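PDB 3QAT: malonyl CoA-acyl carrier protein transacylase from Bartonella henselae, which probably catalyses transfer of the malonyl group from malonyl-CoA to acyl carrier protein, supplying malonyl units for fatty acid biosynthesis. Local coordinates for residues 163-168 against 172-177; 150-155 against 186-191; 144-149 against 262-267; 236-241 against 253-258. One frame throughout, in Å; residues are numbered along the deposited sequence.

Contact 1 (163-168 against 172-177); sequences QIANDN and QIVISG
Asn166 and Val174 lie flank to flank across two antiparallel strands, their side chains directed to one face of the sheet. Followed outward, Asn166 CB rests 3.9 Å from Val174 CB. CG then runs past the valine branch, and OD1 ends 3.7 Å from Val174 CG2. The tip is polar and held at both ends. ND2 donates to Ala165 O of the same strand at 2.9 Å, a nearly straight bond (169°) in the plane of the asparagine amide but above that of the carbonyl. OD1 takes Asn168 ND2 on an in-plane lone pair at 3.1 Å. A chi1 of -66°, with CG beside the backbone N, turns the amide back toward Ala165 O. The strands form the hairpin 162-169/172-176, two of the four antiparallel strands of the ferredoxin-like subdomain of this transferase family, and a classic beta bulge interrupts it. Ala165 N and Asn166 N both donate to Val174 O, at 2.7 and 3.1 Å respectively, and the register slips by one residue there. Ala165 CB consequently points at the partner strand and comes 3.7 Å from Ser176 CB. On the sheet face away from Asn166, Ile164 and Ile173 meet at an angle through their CG2 methyls, 3.9 Å apart, and helix 146-155 covers Ile164. Near the turn, Asn168 N bonds to Gln172 O, and one water joins Asn168 ND2 to Gln172 OE1. The other end of the Asn168 amide, OD1, is bonded to His97 NE2.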
loop_
_atom_site.group_PDB
_atom_site.type_symbol
_atom_site.label_atom_id
_atom_site.label_comp_id
_atom_site.label_asym_id
_atom_site.label_seq_id
_atom_site.Cartn_x
_atom_site.Cartn_y
_atom_site.Cartn_z
ATOM N N GLN A 163 -13.010 -13.849 -1.138
ATOM C CA GLN A 163 -11.803 -13.933 -1.938
ATOM C C GLN A 163 -10.591 -13.583 -1.087
ATOM O O GLN A 163 -10.729 -12.940 -0.043
ATOM C CB GLN A 163 -11.885 -12.932 -3.101
ATOM C CG GLN A 163 -12.851 -13.359 -4.172
ATOM C CD GLN A 163 -13.039 -12.281 -5.210
ATOM O OE1 GLN A 163 -13.597 -11.239 -4.932
ATOM N NE2 GLN A 163 -12.573 -12.542 -6.425
ATOM N N ILE A 164 -9.412 -14.024 -1.511
ATOM C CA ILE A 164 -8.167 -13.561 -0.860
ATOM C C ILE A 164 -7.843 -12.136 -1.319
ATOM O O ILE A 164 -7.619 -11.898 -2.518
ATOM C CB ILE A 164 -6.995 -14.515 -1.140
ATOM C CG1 ILE A 164 -7.272 -15.876 -0.476
ATOM C CG2 ILE A 164 -5.665 -13.903 -0.642
ATOM C CD1 ILE A 164 -6.168 -16.911 -0.697
ATOM N N ALA A 165 -7.832 -11.204 -0.367
ATOM C CA ALA A 165 -7.518 -9.798 -0.643
ATOM C C ALA A 165 -6.020 -9.507 -0.540
ATOM O O ALA A 165 -5.479 -8.740 -1.328
ATOM C CB ALA A 165 -8.281 -8.918 0.334
ATOM N N ASN A 166 -5.356 -10.076 0.464
ATOM C CA ASN A 166 -3.901 -9.879 0.587
ATOM C C ASN A 166 -3.267 -11.230 0.899
ATOM O O ASN A 166 -3.783 -11.982 1.751
ATOM C CB ASN A 166 -3.484 -9.073 1.818
ATOM C CG ASN A 166 -3.917 -7.602 1.876
ATOM O OD1 ASN A 166 -3.606 -6.988 2.904
ATOM N ND2 ASN A 166 -4.541 -7.005 0.830
ATOM N N ASP A 167 -2.113 -11.508 0.317
ATOM C CA ASP A 167 -1.271 -12.595 0.765
ATOM C C ASP A 167 -0.022 -11.875 1.301
ATOM O O ASP A 167 0.830 -11.445 0.515
ATOM C CB ASP A 167 -0.930 -13.510 -0.433
ATOM C CG ASP A 167 0.077 -14.607 -0.080
ATOM O OD1 ASP A 167 0.188 -14.974 1.099
ATOM O OD2 ASP A 167 0.780 -15.116 -0.990
ATOM N N ASN A 168 0.059 -11.699 2.623
ATOM C CA ASN A 168 1.062 -10.799 3.224
ATOM C C ASN A 168 2.379 -11.396 3.674
ATOM O O ASN A 168 3.334 -10.659 3.954
ATOM C CB ASN A 168 0.436 -9.970 4.355
ATOM C CG ASN A 168 -0.503 -8.914 3.813
ATOM O OD1 ASN A 168 -0.305 -8.423 2.688
ATOM N ND2 ASN A 168 -1.528 -8.553 4.601
ATOM N N GLN A 172 0.158 -14.707 7.076
ATOM C CA GLN A 172 -0.934 -13.707 7.177
ATOM C C GLN A 172 -1.683 -13.584 5.871
ATOM O O GLN A 172 -1.088 -13.252 4.836
ATOM C CB GLN A 172 -0.392 -12.321 7.525
ATOM C CG GLN A 172 0.193 -12.242 8.921
ATOM C CD GLN A 172 0.765 -10.879 9.216
ATOM O OE1 GLN A 172 0.198 -9.835 8.842
ATOM N NE2 GLN A 172 1.904 -10.871 9.872
ATOM N N ILE A 173 -2.988 -13.834 5.918
ATOM C CA ILE A 173 -3.837 -13.727 4.730
ATOM C C ILE A 173 -5.088 -12.924 5.109
ATOM O O ILE A 173 -5.712 -13.187 6.145
ATOM C CB ILE A 173 -4.200 -15.123 4.164
ATOM C CG1 ILE A 173 -2.953 -15.812 3.559
ATOM C CG2 ILE A 173 -5.344 -15.014 3.110
ATOM C CD1 ILE A 173 -3.174 -17.226 3.099
ATOM N N VAL A 174 -5.426 -11.923 4.294
ATOM C CA VAL A 174 -6.639 -11.137 4.497
ATOM C C VAL A 174 -7.663 -11.540 3.451
ATOM O O VAL A 174 -7.334 -11.619 2.265
ATOM C CB VAL A 174 -6.344 -9.630 4.379
ATOM C CG1 VAL A 174 -7.576 -8.832 4.738
ATOM C CG2 VAL A 174 -5.181 -9.263 5.311
ATOM N N ILE A 175 -8.877 -11.848 3.892
ATOM C CA ILE A 175 -9.969 -12.170 2.969
ATOM C C ILE A 175 -10.985 -11.021 2.916
ATOM O O ILE A 175 -10.999 -10.137 3.777
ATOM C CB ILE A 175 -10.683 -13.499 3.338
ATOM C CG1 ILE A 175 -11.199 -13.456 4.774
ATOM C CG2 ILE A 175 -9.721 -14.674 3.098
ATOM C CD1 ILE A 175 -12.062 -14.679 5.158
ATOM N N SER A 176 -11.844 -11.062 1.906
ATOM C CA SER A 176 -12.742 -9.945 1.606
ATOM C C SER A 176 -13.912 -10.429 0.774
ATOM O O SER A 176 -13.776 -11.386 0.010
ATOM C CB SER A 176 -11.961 -8.885 0.818
ATOM O OG SER A 176 -12.764 -7.752 0.535
ATOM N N GLY A 177 -15.033 -9.735 0.882
ATOM C CA GLY A 177 -16.203 -10.063 0.049
ATOM C C GLY A 177 -17.494 -9.745 0.759
ATOM O O GLY A 177 -17.582 -8.777 1.536
HETATM O O HOH W 1 0.766 -14.944 3.497
HETATM O O HOH W 2 -2.148 -9.412 7.302
#

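Contact 2 (150-155 against 186-191); sequences EEICEI and VEVASQ
Ile152 and Val188 face each other from two helices, 150-155 and 186-191, whose short axes approach to 10.0 Å with their N-to-C directions 132° apart. These are the two helices of a ferredoxin-like beta-alpha-beta-beta-alpha-beta unit. The first follows strand 136-142 and the second follows strand 172-176, and both pack on the same face of the antiparallel sheet. The interface between them is wholly apolar and small, burying 175 Å² over both sides. Ile152 supplies most of it from the 150-155 helix. Its CG1 and CG2 both rest on the valine, CG1 3.8 Å from Val188 CG1 and CG2 4.0 Å from Val188 CB, the two side chains running antiparallel alongside each other, while CD1 goes on to Ala189. With CG1 anti to the carbonyl carbon (chi1 -65°) and the chain extended to CD1, the terminal methyl passes beyond Val188 to reach this next residue. The small alanine lets CD1 approach the helix backbone itself. One turn further along, Ile155 lies at the exposed margin, where its CG2 is 4.4 Å from Val188 CG2, a much lighter touch. Toward the sheet the packing continues: Leu144 lies against both Ile152 and Ala189, and Leu141 and Ala197 of the adjoining strands also reach Ala189. At the inner margin, Ile152 CD1 stands 3.8 Å from Ala189 CA and 4.0 Å from Ala189 CB.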
loop_
_atom_site.group_PDB
_atom_site.type_symbol
_atom_site.label_atom_id
_atom_site.label_comp_id
_atom_site.label_asym_id
_atom_site.label_seq_id
_atom_site.Cartn_x
_atom_site.Cartn_y
_atom_site.Cartn_z
ATOM N N GLU A 150 -8.096 -20.621 0.107
ATOM C CA GLU A 150 -8.833 -20.708 -1.165
ATOM C C GLU A 150 -9.950 -21.756 -1.064
ATOM O O GLU A 150 -11.061 -21.561 -1.568
ATOM C CB GLU A 150 -7.870 -20.973 -2.351
ATOM C CG GLU A 150 -7.083 -19.704 -2.757
ATOM C CD GLU A 150 -6.008 -19.906 -3.838
ATOM O OE1 GLU A 150 -5.571 -21.052 -4.088
ATOM O OE2 GLU A 150 -5.589 -18.886 -4.438
ATOM N N GLU A 151 -9.660 -22.838 -0.350
ATOM C CA GLU A 151 -10.647 -23.866 -0.089
ATOM C C GLU A 151 -11.795 -23.344 0.798
ATOM O O GLU A 151 -12.966 -23.612 0.526
ATOM C CB GLU A 151 -9.967 -25.090 0.515
ATOM C CG GLU A 151 -10.784 -26.364 0.385
ATOM C CD GLU A 151 -10.361 -27.422 1.389
ATOM O OE1 GLU A 151 -9.184 -27.412 1.829
ATOM O OE2 GLU A 151 -11.219 -28.265 1.742
ATOM N N ILE A 152 -11.466 -22.560 1.828
ATOM C CA ILE A 152 -12.507 -21.936 2.651
ATOM C C ILE A 152 -13.388 -21.015 1.799
ATOM O O ILE A 152 -14.597 -20.978 1.968
ATOM C CB ILE A 152 -11.924 -21.140 3.846
ATOM C CG1 ILE A 152 -11.204 -22.089 4.829
ATOM C CG2 ILE A 152 -13.038 -20.409 4.568
ATOM C CD1 ILE A 152 -10.442 -21.393 5.943
ATOM N N CYS A 153 -12.774 -20.248 0.901
ATOM C CA CYS A 153 -13.544 -19.410 -0.016
ATOM C C CYS A 153 -14.579 -20.224 -0.808
ATOM O O CYS A 153 -15.718 -19.780 -1.009
ATOM C CB CYS A 153 -12.601 -18.679 -0.963
ATOM S SG CYS A 153 -11.636 -17.390 -0.124
ATOM N N GLU A 154 -14.167 -21.411 -1.244
ATOM C CA GLU A 154 -15.032 -22.330 -1.984
ATOM C C GLU A 154 -16.127 -22.911 -1.082
ATOM O O GLU A 154 -17.291 -22.999 -1.488
ATOM C CB GLU A 154 -14.197 -23.446 -2.630
ATOM N N ILE A 155 -15.760 -23.270 0.145
ATOM C CA ILE A 155 -16.701 -23.821 1.126
ATOM C C ILE A 155 -17.882 -22.871 1.394
ATOM O O ILE A 155 -19.021 -23.308 1.542
ATOM C CB ILE A 155 -15.957 -24.210 2.450
ATOM C CG1 ILE A 155 -15.096 -25.462 2.222
ATOM C CG2 ILE A 155 -16.930 -24.401 3.622
ATOM C CD1 ILE A 155 -14.033 -25.717 3.282
ATOM N N VAL A 186 -14.596 -16.869 8.565
ATOM C CA VAL A 186 -13.914 -16.732 9.862
ATOM C C VAL A 186 -14.196 -17.944 10.770
ATOM O O VAL A 186 -13.266 -18.501 11.371
ATOM C CB VAL A 186 -14.230 -15.362 10.561
ATOM C CG1 VAL A 186 -13.709 -15.332 11.984
ATOM C CG2 VAL A 186 -13.581 -14.212 9.780
ATOM N N GLU A 187 -15.467 -18.345 10.857
ATOM C CA GLU A 187 -15.853 -19.533 11.640
ATOM C C GLU A 187 -15.080 -20.759 11.162
ATOM O O GLU A 187 -14.487 -21.478 11.986
ATOM C CB GLU A 187 -17.360 -19.776 11.536
ATOM C CG GLU A 187 -18.186 -18.672 12.174
ATOM C CD GLU A 187 -19.661 -18.729 11.788
ATOM O OE1 GLU A 187 -20.056 -19.604 10.982
ATOM O OE2 GLU A 187 -20.435 -17.878 12.290
ATOM N N VAL A 188 -15.044 -20.962 9.841
ATOM C CA VAL A 188 -14.349 -22.112 9.260
ATOM C C VAL A 188 -12.839 -22.051 9.520
ATOM O O VAL A 188 -12.210 -23.033 9.917
ATOM C CB VAL A 188 -14.645 -22.277 7.761
ATOM C CG1 VAL A 188 -13.881 -23.479 7.201
ATOM C CG2 VAL A 188 -16.158 -22.472 7.529
ATOM N N ALA A 189 -12.245 -20.871 9.336
ATOM C CA ALA A 189 -10.817 -20.718 9.613
ATOM C C ALA A 189 -10.454 -21.070 11.051
ATOM O O ALA A 189 -9.430 -21.735 11.304
ATOM C CB ALA A 189 -10.374 -19.290 9.300
ATOM N N SER A 190 -11.283 -20.605 11.995
ATOM C CA SER A 190 -11.115 -20.894 13.416
ATOM C C SER A 190 -11.220 -22.402 13.677
ATOM O O SER A 190 -10.416 -22.973 14.414
ATOM C CB SER A 190 -12.193 -20.159 14.217
ATOM O OG SER A 190 -11.980 -20.316 15.604
ATOM N N GLN A 191 -12.217 -23.034 13.066
ATOM C CA GLN A 191 -12.418 -24.491 13.204
ATOM C C GLN A 191 -11.208 -25.250 12.680
ATOM O O GLN A 191 -10.738 -26.206 13.297
ATOM C CB GLN A 191 -13.699 -24.933 12.476
ATOM C CG GLN A 191 -13.857 -26.472 12.350
ATOM C CD GLN A 191 -13.308 -27.011 11.045
ATOM O OE1 GLN A 191 -12.369 -27.833 11.035
ATOM N NE2 GLN A 191 -13.884 -26.573 9.938
#

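Contact 3 (144-149 against 262-267); sequences LDEKDV and RWRETI
Glu146 and Arg264 reach toward each other between the first turns of two helices and meet at one pair of atoms, Glu146 OE1 and Arg264 NH2, 3.3 Å apart. This salt bridge is the loose part of the contact. Its N-H...O angle is only 140°, and although OE1 is approached on its syn side, the carboxylate and guanidinium planes stand 82° apart, which rules out a flat two-pronged pairing. Merely 61 Å² is buried, and both residues are partly exposed. The close-fitting part lies within 262-267. Arg262, at the N-cap position of helix 263-272, grips Glu265 side-on, its NE 2.8 Å from Glu265 OE1 and its NH2 3.0 Å from Glu265 OE2. Both bonds are almost straight and lie in the guanidinium plane, yet they meet the carboxylate from above. Glu265 CG in turn lies over one face of the Arg264 guanidinium, toward its rim, 3.4 Å above the plane. A bend at chi3 (57°) in Arg264 carries its guanidinium back over that methylene. The stronger partners lie outside: Asp167 OD2 takes Arg264 NE and Arg260 binds Glu146 OE2. Glu268 also pairs with Arg264 NH1. The contact is thus one link of a charge network joining the ferredoxin-like subdomain to helix 263-272. With Glu146, Asp167 and Glu265 so close together, the surrounding arginines probably offset their mutual repulsion and favour the ionised carboxylates.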
loop_
_atom_site.group_PDB
_atom_site.type_symbol
_atom_site.label_atom_id
_atom_site.label_comp_id
_atom_site.label_asym_id
_atom_site.label_seq_id
_atom_site.Cartn_x
_atom_site.Cartn_y
_atom_site.Cartn_z
ATOM N N LEU A 144 -3.000 -20.134 8.232
ATOM C CA LEU A 144 -3.457 -21.001 7.150
ATOM C C LEU A 144 -2.798 -20.611 5.836
ATOM O O LEU A 144 -2.709 -19.431 5.515
ATOM C CB LEU A 144 -4.983 -20.934 6.999
ATOM C CG LEU A 144 -5.812 -21.283 8.240
ATOM C CD1 LEU A 144 -7.316 -21.095 7.962
ATOM C CD2 LEU A 144 -5.517 -22.720 8.731
ATOM N N ASP A 145 -2.350 -21.601 5.063
ATOM C CA ASP A 145 -1.714 -21.270 3.785
ATOM C C ASP A 145 -2.762 -20.879 2.745
ATOM O O ASP A 145 -3.961 -21.090 2.948
ATOM C CB ASP A 145 -0.764 -22.384 3.291
ATOM C CG ASP A 145 -1.478 -23.674 2.961
ATOM O OD1 ASP A 145 -2.682 -23.654 2.619
ATOM O OD2 ASP A 145 -0.821 -24.736 3.028
ATOM N N GLU A 146 -2.292 -20.302 1.649
ATOM C CA GLU A 146 -3.143 -19.810 0.581
ATOM C C GLU A 146 -4.114 -20.863 0.054
ATOM O O GLU A 146 -5.302 -20.585 -0.135
ATOM C CB GLU A 146 -2.249 -19.331 -0.538
ATOM C CG GLU A 146 -2.839 -18.281 -1.404
ATOM C CD GLU A 146 -1.760 -17.406 -2.010
ATOM O OE1 GLU A 146 -0.641 -17.930 -2.276
ATOM O OE2 GLU A 146 -2.040 -16.200 -2.223
ATOM N N LYS A 147 -3.598 -22.064 -0.201
ATOM C CA LYS A 147 -4.416 -23.184 -0.667
ATOM C C LYS A 147 -5.612 -23.458 0.250
ATOM O O LYS A 147 -6.748 -23.583 -0.224
ATOM C CB LYS A 147 -3.562 -24.455 -0.842
ATOM N N ASP A 148 -5.351 -23.535 1.554
ATOM C CA ASP A 148 -6.389 -23.811 2.542
ATOM C C ASP A 148 -7.395 -22.663 2.648
ATOM O O ASP A 148 -8.577 -22.891 2.867
ATOM C CB ASP A 148 -5.773 -24.093 3.913
ATOM C CG ASP A 148 -5.004 -25.416 3.957
ATOM O OD1 ASP A 148 -5.010 -26.159 2.946
ATOM O OD2 ASP A 148 -4.383 -25.691 5.004
ATOM N N VAL A 149 -6.924 -21.427 2.499
ATOM C CA VAL A 149 -7.859 -20.302 2.528
ATOM C C VAL A 149 -8.703 -20.278 1.251
ATOM O O VAL A 149 -9.888 -19.971 1.305
ATOM C CB VAL A 149 -7.168 -18.952 2.809
ATOM C CG1 VAL A 149 -8.197 -17.791 2.757
ATOM C CG2 VAL A 149 -6.474 -18.997 4.152
ATOM N N ARG A 262 -0.327 -9.346 -3.954
ATOM C CA ARG A 262 0.586 -10.509 -3.875
ATOM C C ARG A 262 1.885 -10.087 -3.155
ATOM O O ARG A 262 2.984 -10.091 -3.744
ATOM C CB ARG A 262 0.863 -11.044 -5.289
ATOM C CG ARG A 262 -0.396 -11.630 -5.929
ATOM C CD ARG A 262 -0.164 -11.914 -7.395
ATOM N NE ARG A 262 0.741 -13.056 -7.585
ATOM C CZ ARG A 262 1.090 -13.512 -8.790
ATOM N NH1 ARG A 262 0.651 -12.907 -9.889
ATOM N NH2 ARG A 262 1.882 -14.572 -8.902
ATOM N N TRP A 263 1.762 -9.705 -1.877
ATOM C CA TRP A 263 2.897 -9.077 -1.191
ATOM C C TRP A 263 4.006 -10.078 -0.841
ATOM O O TRP A 263 5.199 -9.788 -1.032
ATOM C CB TRP A 263 2.478 -8.260 0.084
ATOM C CG TRP A 263 3.616 -7.354 0.512
ATOM C CD1 TRP A 263 4.418 -7.497 1.622
ATOM C CD2 TRP A 263 4.107 -6.208 -0.196
ATOM N NE1 TRP A 263 5.362 -6.483 1.656
ATOM C CE2 TRP A 263 5.195 -5.682 0.548
ATOM C CE3 TRP A 263 3.727 -5.576 -1.396
ATOM C CZ2 TRP A 263 5.931 -4.550 0.123
ATOM C CZ3 TRP A 263 4.440 -4.442 -1.814
ATOM C CH2 TRP A 263 5.522 -3.937 -1.053
ATOM N N ARG A 264 3.619 -11.241 -0.332
ATOM C CA ARG A 264 4.576 -12.310 -0.047
ATOM C C ARG A 264 5.456 -12.587 -1.278
ATOM O O ARG A 264 6.684 -12.580 -1.197
ATOM C CB ARG A 264 3.833 -13.592 0.379
ATOM C CG ARG A 264 4.798 -14.789 0.603
ATOM C CD ARG A 264 4.056 -16.100 0.799
ATOM N NE ARG A 264 3.160 -16.452 -0.316
ATOM C CZ ARG A 264 3.512 -17.131 -1.409
ATOM N NH1 ARG A 264 4.762 -17.537 -1.581
ATOM N NH2 ARG A 264 2.604 -17.390 -2.350
ATOM N N GLU A 265 4.803 -12.812 -2.423
ATOM C CA GLU A 265 5.534 -13.133 -3.655
ATOM C C GLU A 265 6.412 -11.979 -4.111
ATOM O O GLU A 265 7.495 -12.195 -4.667
ATOM C CB GLU A 265 4.541 -13.497 -4.752
ATOM C CG GLU A 265 3.908 -14.907 -4.574
ATOM C CD GLU A 265 2.688 -15.093 -5.463
ATOM O OE1 GLU A 265 1.642 -14.417 -5.249
ATOM O OE2 GLU A 265 2.773 -15.929 -6.392
ATOM N N THR A 266 5.954 -10.748 -3.844
ATOM C CA THR A 266 6.727 -9.567 -4.171
ATOM C C THR A 266 8.048 -9.540 -3.413
ATOM O O THR A 266 9.091 -9.338 -4.004
ATOM C CB THR A 266 5.894 -8.285 -3.903
ATOM O OG1 THR A 266 4.793 -8.256 -4.820
ATOM C CG2 THR A 266 6.735 -7.034 -4.122
ATOM N N ILE A 267 7.998 -9.759 -2.106
ATOM C CA ILE A 267 9.213 -9.723 -1.302
ATOM C C ILE A 267 10.129 -10.902 -1.671
ATOM O O ILE A 267 11.367 -10.743 -1.767
ATOM C CB ILE A 267 8.889 -9.736 0.203
ATOM C CG1 ILE A 267 8.093 -8.463 0.568
ATOM C CG2 ILE A 267 10.199 -9.862 1.043
ATOM C CD1 ILE A 267 8.791 -7.138 0.164
#

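Contact 4 (236-241 against 253-258); sequences ANVSVI and LVQQVT
The amides of Asn237 and Gln256 meet with their planes 43° apart, joined by a bond from Gln256 NE2 to Asn237 OD1 of 2.9 Å. On the asparagine side the donor lies in the carbonyl plane, on a lone pair; on the glutamine side the oxygen is tilted 25° from the amide plane. Behind the bond, Asn237 CB packs on Gln256 CG at 3.8 Å. The glutamine chain bends at chi2 (-83°), which folds its amide round toward Asn237. Val238 supplies the van der Waals part of the contact: its CG2 presses against the helix backbone, 3.5 Å from Gln256 CA and 3.6 Å from Gln256 N. Its other methyl, CG1, meets Gln255 OE1 at 3.6 Å, the two side chains roughly perpendicular, while Gln255 NE2 is bonded to Ser251 OG. Asn237 OD1 also accepts from Ser98 N, Asn237 ND2 donates to Gly96 O, and Arg123 binds Gln256 OE1. Gln256 NE2 also makes a weak bond to Ser98 OG, and the backbone carbonyl of Gln256 is bonded to His207 ND1. Gly96, Ser98 and Gly100 fit the GxSxG nucleophile elbow, the sharp strand-to-helix turn of acyltransferases. Loop 236-241, and more weakly helix 246-258, are thus bonded to the elbow that probably presents Ser98 as nucleophile, with His207 held close by, as in the serine-histidine site of malonyl transferases.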
loop_
_atom_site.group_PDB
_atom_site.type_symbol
_atom_site.label_atom_id
_atom_site.label_comp_id
_atom_site.label_asym_id
_atom_site.label_seq_id
_atom_site.Cartn_x
_atom_site.Cartn_y
_atom_site.Cartn_z
ATOM N N ALA A 236 4.690 -4.804 -9.530
ATOM C CA ALA A 236 3.254 -4.580 -9.352
ATOM C C ALA A 236 2.601 -5.635 -8.487
ATOM O O ALA A 236 2.932 -6.816 -8.558
ATOM C CB ALA A 236 2.532 -4.486 -10.712
ATOM N N ASN A 237 1.623 -5.206 -7.689
ATOM C CA ASN A 237 0.894 -6.110 -6.804
ATOM C C ASN A 237 0.214 -7.276 -7.544
ATOM O O ASN A 237 0.060 -8.355 -6.968
ATOM C CB ASN A 237 -0.245 -5.360 -6.064
ATOM C CG ASN A 237 0.209 -4.388 -4.985
ATOM O OD1 ASN A 237 -0.644 -3.678 -4.465
ATOM N ND2 ASN A 237 1.475 -4.400 -4.581
ATOM N N VAL A 238 -0.194 -7.053 -8.809
ATOM C CA VAL A 238 -0.992 -8.017 -9.564
ATOM C C VAL A 238 -0.087 -8.999 -10.308
ATOM O O VAL A 238 -0.411 -10.184 -10.420
ATOM C CB VAL A 238 -1.945 -7.272 -10.561
ATOM C CG1 VAL A 238 -2.541 -8.199 -11.636
ATOM C CG2 VAL A 238 -3.060 -6.604 -9.746
ATOM N N SER A 239 1.056 -8.503 -10.759
ATOM C CA SER A 239 1.910 -9.264 -11.702
ATOM C C SER A 239 3.199 -9.817 -11.089
ATOM O O SER A 239 3.735 -10.829 -11.574
ATOM C CB SER A 239 2.259 -8.406 -12.906
ATOM O OG SER A 239 3.074 -7.299 -12.519
ATOM N N VAL A 240 3.678 -9.186 -10.017
ATOM C CA VAL A 240 4.947 -9.590 -9.366
ATOM C C VAL A 240 6.116 -9.714 -10.384
ATOM O O VAL A 240 6.969 -10.610 -10.280
ATOM C CB VAL A 240 4.811 -10.871 -8.519
ATOM C CG1 VAL A 240 5.930 -10.936 -7.462
ATOM C CG2 VAL A 240 3.480 -10.913 -7.826
ATOM N N ILE A 241 6.158 -8.783 -11.326
ATOM C CA ILE A 241 7.293 -8.649 -12.235
ATOM C C ILE A 241 7.651 -7.183 -12.362
ATOM O O ILE A 241 6.828 -6.297 -12.028
ATOM C CB ILE A 241 7.012 -9.271 -13.633
ATOM C CG1 ILE A 241 5.817 -8.599 -14.304
ATOM C CG2 ILE A 241 6.852 -10.789 -13.545
ATOM C CD1 ILE A 241 5.425 -9.212 -15.670
ATOM N N LEU A 253 -2.903 -1.177 -12.314
ATOM C CA LEU A 253 -3.516 -0.412 -11.192
ATOM C C LEU A 253 -5.044 -0.607 -11.139
ATOM O O LEU A 253 -5.622 -0.728 -10.041
ATOM C CB LEU A 253 -3.174 1.074 -11.283
ATOM C CG LEU A 253 -1.701 1.446 -11.086
ATOM C CD1 LEU A 253 -1.550 2.929 -11.366
ATOM C CD2 LEU A 253 -1.258 1.150 -9.653
ATOM N N VAL A 254 -5.689 -0.656 -12.308
ATOM C CA VAL A 254 -7.125 -0.915 -12.360
ATOM C C VAL A 254 -7.444 -2.343 -11.877
ATOM O O VAL A 254 -8.361 -2.557 -11.051
ATOM C CB VAL A 254 -7.683 -0.652 -13.788
ATOM C CG1 VAL A 254 -9.146 -1.081 -13.881
ATOM C CG2 VAL A 254 -7.554 0.838 -14.164
ATOM N N GLN A 255 -6.693 -3.323 -12.392
ATOM C CA GLN A 255 -6.869 -4.719 -11.990
ATOM C C GLN A 255 -6.635 -4.917 -10.487
ATOM O O GLN A 255 -7.301 -5.738 -9.837
ATOM C CB GLN A 255 -5.896 -5.605 -12.759
ATOM C CG GLN A 255 -6.169 -5.695 -14.252
ATOM C CD GLN A 255 -5.031 -6.396 -14.988
ATOM O OE1 GLN A 255 -4.529 -7.431 -14.540
ATOM N NE2 GLN A 255 -4.612 -5.826 -16.109
ATOM N N GLN A 256 -5.686 -4.147 -9.955
ATOM C CA GLN A 256 -5.317 -4.229 -8.540
ATOM C C GLN A 256 -6.515 -3.984 -7.603
ATOM O O GLN A 256 -6.638 -4.615 -6.539
ATOM C CB GLN A 256 -4.181 -3.224 -8.281
ATOM C CG GLN A 256 -3.393 -3.455 -6.998
ATOM C CD GLN A 256 -4.052 -2.861 -5.796
ATOM O OE1 GLN A 256 -5.068 -2.157 -5.897
ATOM N NE2 GLN A 256 -3.491 -3.160 -4.625
ATOM N N VAL A 257 -7.409 -3.092 -8.004
ATOM C CA VAL A 257 -8.523 -2.694 -7.136
ATOM C C VAL A 257 -9.403 -3.879 -6.732
ATOM O O VAL A 257 -9.858 -3.940 -5.600
ATOM C CB VAL A 257 -9.353 -1.587 -7.843
ATOM C CG1 VAL A 257 -10.669 -1.296 -7.126
ATOM C CG2 VAL A 257 -8.477 -0.312 -7.983
ATOM N N THR A 258 -9.633 -4.807 -7.664
ATOM C CA THR A 258 -10.485 -5.966 -7.395
ATOM C C THR A 258 -9.723 -7.254 -7.125
ATOM O O THR A 258 -10.353 -8.284 -6.838
ATOM C CB THR A 258 -11.445 -6.243 -8.575
ATOM O OG1 THR A 258 -10.690 -6.343 -9.788
ATOM C CG2 THR A 258 -12.450 -5.132 -8.674
#

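In the fold
Along the chain, contact 3 opens first, at 144-149, and closes last, at 262-267, so its loop encloses the other three. Within it, contact 2 opens at 150-155 and closes at 186-191, and contact 1, the hairpin 163-168/172-177, lies inside contact 2. Contact 4 follows in series, from 236-241 to 253-258, still within contact 3; none of the loops cross. Contact 1 supplies a hairpin of the sheet and contact 2 pairs the two helices of the ferredoxin-like subdomain; they touch through Ile164 and Glu150. Contact 3 ties that subdomain to helix 263-272, and Arg262 carries the connection on to the backbone of Asn237 and Val238 in contact 4, beside the probable nucleophile elbow.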